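Long-range contact in devB protein (Vibrio cholerae O1 biovar eltor str. N16961, PDB 1Y89), which is of unknown function but probably acts on a phosphorylated sugar, as glucosamine-6-phosphate isomerases and 6-phosphogluconolactonases do: residues A[58-66]-A[89-100]. Numbering follows the deposited sequence.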
# COMPACT_ATOMS: atom_id res chain seq x y z
N GLN A 58 0.28 20.93 -8.97
CA GLN A 58 -0.70 21.96 -9.33
C GLN A 58 -1.36 22.45 -8.06
O GLN A 58 -2.45 22.00 -7.71
CB GLN A 58 -1.69 21.40 -10.35
CG GLN A 58 -0.96 20.86 -11.62
CD GLN A 58 -0.17 21.94 -12.38
OE1 GLN A 58 -0.74 22.95 -12.84
NE2 GLN A 58 1.16 21.74 -12.51
N TRP A 59 -0.66 23.36 -7.37
CA TRP A 59 -1.10 23.85 -6.04
C TRP A 59 -2.50 24.42 -6.03
O TRP A 59 -3.17 24.40 -5.00
CB TRP A 59 -0.11 24.92 -5.51
CG TRP A 59 1.28 24.37 -5.38
CD1 TRP A 59 2.34 24.62 -6.21
CD2 TRP A 59 1.74 23.41 -4.42
NE1 TRP A 59 3.44 23.90 -5.79
CE2 TRP A 59 3.10 23.17 -4.69
CE3 TRP A 59 1.14 22.77 -3.31
CZ2 TRP A 59 3.86 22.28 -3.92
CZ3 TRP A 59 1.91 21.89 -2.54
CH2 TRP A 59 3.25 21.67 -2.85
N LYS A 60 -2.94 24.96 -7.18
CA LYS A 60 -4.29 25.53 -7.30
C LYS A 60 -5.43 24.52 -7.02
O LYS A 60 -6.53 24.93 -6.66
CB LYS A 60 -4.48 26.19 -8.69
CG LYS A 60 -4.55 25.18 -9.82
CD LYS A 60 -4.53 25.84 -11.22
CE LYS A 60 -4.33 24.78 -12.34
NZ LYS A 60 -4.51 25.40 -13.72
N ASN A 61 -5.15 23.23 -7.21
CA ASN A 61 -6.10 22.13 -6.95
C ASN A 61 -6.06 21.54 -5.53
O ASN A 61 -6.95 20.78 -5.12
CB ASN A 61 -5.90 21.01 -7.98
CG ASN A 61 -6.23 21.45 -9.36
OD1 ASN A 61 -7.11 22.31 -9.55
ND2 ASN A 61 -5.55 20.87 -10.37
N LEU A 62 -5.03 21.89 -4.76
CA LEU A 62 -4.88 21.34 -3.40
C LEU A 62 -5.36 22.34 -2.36
O LEU A 62 -5.13 23.52 -2.49
CB LEU A 62 -3.40 20.96 -3.12
CG LEU A 62 -2.69 19.97 -4.05
CD1 LEU A 62 -1.31 19.59 -3.52
CD2 LEU A 62 -3.53 18.73 -4.26
N HIS A 63 -6.06 21.85 -1.34
CA HIS A 63 -6.49 22.67 -0.22
C HIS A 63 -5.91 22.09 1.05
O HIS A 63 -6.08 20.90 1.31
CB HIS A 63 -8.03 22.71 -0.14
CG HIS A 63 -8.64 23.48 -1.27
ND1 HIS A 63 -9.14 24.76 -1.12
CD2 HIS A 63 -8.73 23.19 -2.60
CE1 HIS A 63 -9.58 25.20 -2.29
NE2 HIS A 63 -9.33 24.27 -3.20
N PHE A 64 -5.20 22.91 1.81
CA PHE A 64 -4.58 22.43 3.03
C PHE A 64 -5.32 22.92 4.24
O PHE A 64 -5.64 24.12 4.36
CB PHE A 64 -3.10 22.85 3.14
CG PHE A 64 -2.22 22.15 2.16
CD1 PHE A 64 -2.16 20.76 2.13
CD2 PHE A 64 -1.45 22.86 1.28
CE1 PHE A 64 -1.33 20.08 1.21
CE2 PHE A 64 -0.62 22.20 0.35
CZ PHE A 64 -0.56 20.81 0.32
N TRP A 65 -5.57 21.96 5.14
CA TRP A 65 -6.20 22.21 6.42
C TRP A 65 -5.28 21.56 7.45
O TRP A 65 -4.32 20.89 7.05
CB TRP A 65 -7.58 21.56 6.49
CG TRP A 65 -8.52 21.98 5.39
CD1 TRP A 65 -8.51 21.54 4.08
CD2 TRP A 65 -9.63 22.86 5.51
NE1 TRP A 65 -9.53 22.13 3.37
CE2 TRP A 65 -10.26 22.92 4.23
CE3 TRP A 65 -10.18 23.59 6.57
CZ2 TRP A 65 -11.37 23.70 3.98
CZ3 TRP A 65 -11.30 24.38 6.32
CH2 TRP A 65 -11.88 24.42 5.03
N TRP A 66 -5.55 21.78 8.73
CA TRP A 66 -4.79 21.20 9.83
C TRP A 66 -5.61 20.26 10.67
O TRP A 66 -6.76 20.59 11.03
CB TRP A 66 -4.14 22.32 10.69
CG TRP A 66 -2.85 22.73 10.02
CD1 TRP A 66 -1.58 22.29 10.31
CD2 TRP A 66 -2.73 23.57 8.87
NE1 TRP A 66 -0.69 22.82 9.42
CE2 TRP A 66 -1.37 23.60 8.51
CE3 TRP A 66 -3.66 24.30 8.09
CZ2 TRP A 66 -0.89 24.37 7.43
CZ3 TRP A 66 -3.19 25.05 7.01
CH2 TRP A 66 -1.82 25.06 6.67
N PHE A 89 4.98 27.00 2.16
CA PHE A 89 4.07 27.92 1.46
C PHE A 89 4.78 29.17 0.98
O PHE A 89 4.51 29.65 -0.12
CB PHE A 89 2.85 28.32 2.32
CG PHE A 89 2.13 27.16 2.92
CD1 PHE A 89 1.96 25.98 2.20
CD2 PHE A 89 1.61 27.24 4.21
CE1 PHE A 89 1.28 24.90 2.75
CE2 PHE A 89 0.95 26.17 4.77
CZ PHE A 89 0.80 24.99 4.04
N SER A 90 5.70 29.69 1.78
CA SER A 90 6.46 30.88 1.38
C SER A 90 7.44 30.63 0.21
O SER A 90 8.09 31.56 -0.27
CB SER A 90 7.23 31.41 2.58
OG SER A 90 8.26 30.51 2.91
N LYS A 91 7.56 29.37 -0.23
CA LYS A 91 8.51 29.02 -1.28
C LYS A 91 7.82 28.60 -2.57
O LYS A 91 8.49 28.15 -3.52
CB LYS A 91 9.42 27.85 -0.84
CG LYS A 91 9.95 27.94 0.57
CD LYS A 91 10.99 28.99 0.68
CE LYS A 91 11.50 29.04 2.09
NZ LYS A 91 12.47 30.15 2.20
N ILE A 92 6.49 28.68 -2.60
CA ILE A 92 5.72 28.15 -3.73
C ILE A 92 4.62 29.12 -4.13
O ILE A 92 4.34 30.07 -3.39
CB ILE A 92 5.07 26.75 -3.45
CG1 ILE A 92 4.08 26.83 -2.27
CG2 ILE A 92 6.15 25.66 -3.31
CD1 ILE A 92 3.16 25.64 -2.10
N ASN A 93 4.03 28.89 -5.30
CA ASN A 93 2.94 29.72 -5.77
C ASN A 93 1.60 29.01 -5.61
O ASN A 93 1.17 28.23 -6.46
CB ASN A 93 3.16 30.15 -7.23
CG ASN A 93 2.17 31.21 -7.69
OD1 ASN A 93 1.52 31.89 -6.86
ND2 ASN A 93 2.04 31.37 -9.01
N MSE A 94 0.94 29.29 -4.51
CA MSE A 94 -0.29 28.60 -4.17
C MSE A 94 -1.28 29.66 -3.72
O MSE A 94 -0.92 30.52 -2.91
CB MSE A 94 -0.02 27.62 -3.03
CG MSE A 94 -1.27 27.09 -2.36
SE MSE A 94 -0.78 25.50 -1.36
CE MSE A 94 -2.67 24.73 -1.17
N PRO A 95 -2.54 29.60 -4.22
CA PRO A 95 -3.51 30.62 -3.79
C PRO A 95 -3.65 30.64 -2.27
O PRO A 95 -3.69 29.58 -1.62
CB PRO A 95 -4.82 30.20 -4.47
CG PRO A 95 -4.43 29.31 -5.60
CD PRO A 95 -3.12 28.63 -5.18
N ALA A 96 -3.71 31.85 -1.70
CA ALA A 96 -3.87 32.06 -0.26
C ALA A 96 -5.19 31.41 0.19
O ALA A 96 -5.27 30.82 1.27
CB ALA A 96 -3.86 33.57 0.07
N GLN A 97 -6.19 31.47 -0.68
CA GLN A 97 -7.53 30.94 -0.38
C GLN A 97 -7.52 29.41 -0.25
O GLN A 97 -8.45 28.85 0.33
CB GLN A 97 -8.58 31.41 -1.43
CG GLN A 97 -8.47 30.68 -2.80
CD GLN A 97 -9.20 31.36 -3.95
OE1 GLN A 97 -10.45 31.41 -3.98
NE2 GLN A 97 -8.43 31.88 -4.93
N ASN A 98 -6.46 28.75 -0.73
CA ASN A 98 -6.38 27.28 -0.67
C ASN A 98 -5.70 26.82 0.62
O ASN A 98 -5.56 25.61 0.88
CB ASN A 98 -5.55 26.76 -1.87
CG ASN A 98 -6.33 26.78 -3.17
OD1 ASN A 98 -7.21 27.61 -3.35
ND2 ASN A 98 -6.01 25.86 -4.08
N ILE A 99 -5.24 27.77 1.42
CA ILE A 99 -4.59 27.43 2.68
C ILE A 99 -5.53 27.85 3.82
O ILE A 99 -5.77 29.02 4.03
CB ILE A 99 -3.19 28.12 2.80
CG1 ILE A 99 -2.32 27.77 1.59
CG2 ILE A 99 -2.50 27.73 4.11
CD1 ILE A 99 -1.05 28.63 1.48
N HIS A 100 -6.07 26.88 4.55
CA HIS A 100 -7.17 27.16 5.46
C HIS A 100 -6.63 26.99 6.88
O HIS A 100 -6.90 25.98 7.55
CB HIS A 100 -8.31 26.18 5.21
CG HIS A 100 -8.80 26.16 3.79
ND1 HIS A 100 -9.90 26.88 3.37
CD2 HIS A 100 -8.35 25.50 2.69
CE1 HIS A 100 -10.10 26.69 2.07
NE2 HIS A 100 -9.19 25.82 1.65
O HOH W 1 -7.54 23.87 9.08
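F89, at the end of helix 80-89, packs against two aromatic side chains of strand 62-70: its CE2 meets CH2 of W66 at 3.5 Å, rim to rim with the planes almost perpendicular, while its CE1 lies beside CD2 of F64. After the turn from F89 to I92, the I92 methyl CD1 sits over the centre of the W59 six-membered ring, 3.5 Å from its centroid, a CH-pi contact; W59 NE1 hydrogen-bonds to A54 O. M94, a selenomethionine with CG anti to the backbone N (chi1 166°) and the chain extended beyond, brings SE against both W59, which it approaches obliquely, and the edge of F64, two Met-aromatic contacts. P95 packs against the backbone of K60. The N98 amide serves the 3-10 turn 59-61 and the start of the strand: ND2 donates to L62 O at 3.0 Å from above the carbonyl plane, and more weakly to K60 O and W59 O. The same amide stacks against the H63 ring. Backbone hydrogen bonds F64 N to N98 O (2.9 Å) and H100 N to F64 O (2.8 Å) enclose the F64-I99 bridge. H100 then lies flat on W65, an offset stack with planes 1° apart, and its NE2 shares a hydrogen bond with H63 ND1 (3.0 Å). A water joins H100 O to W66 N. Residues 98-100 thus line the edge of strand 62-70 opposite strand 31-35, joined by one parallel bridge, in this Rossmann-like alpha/beta fold.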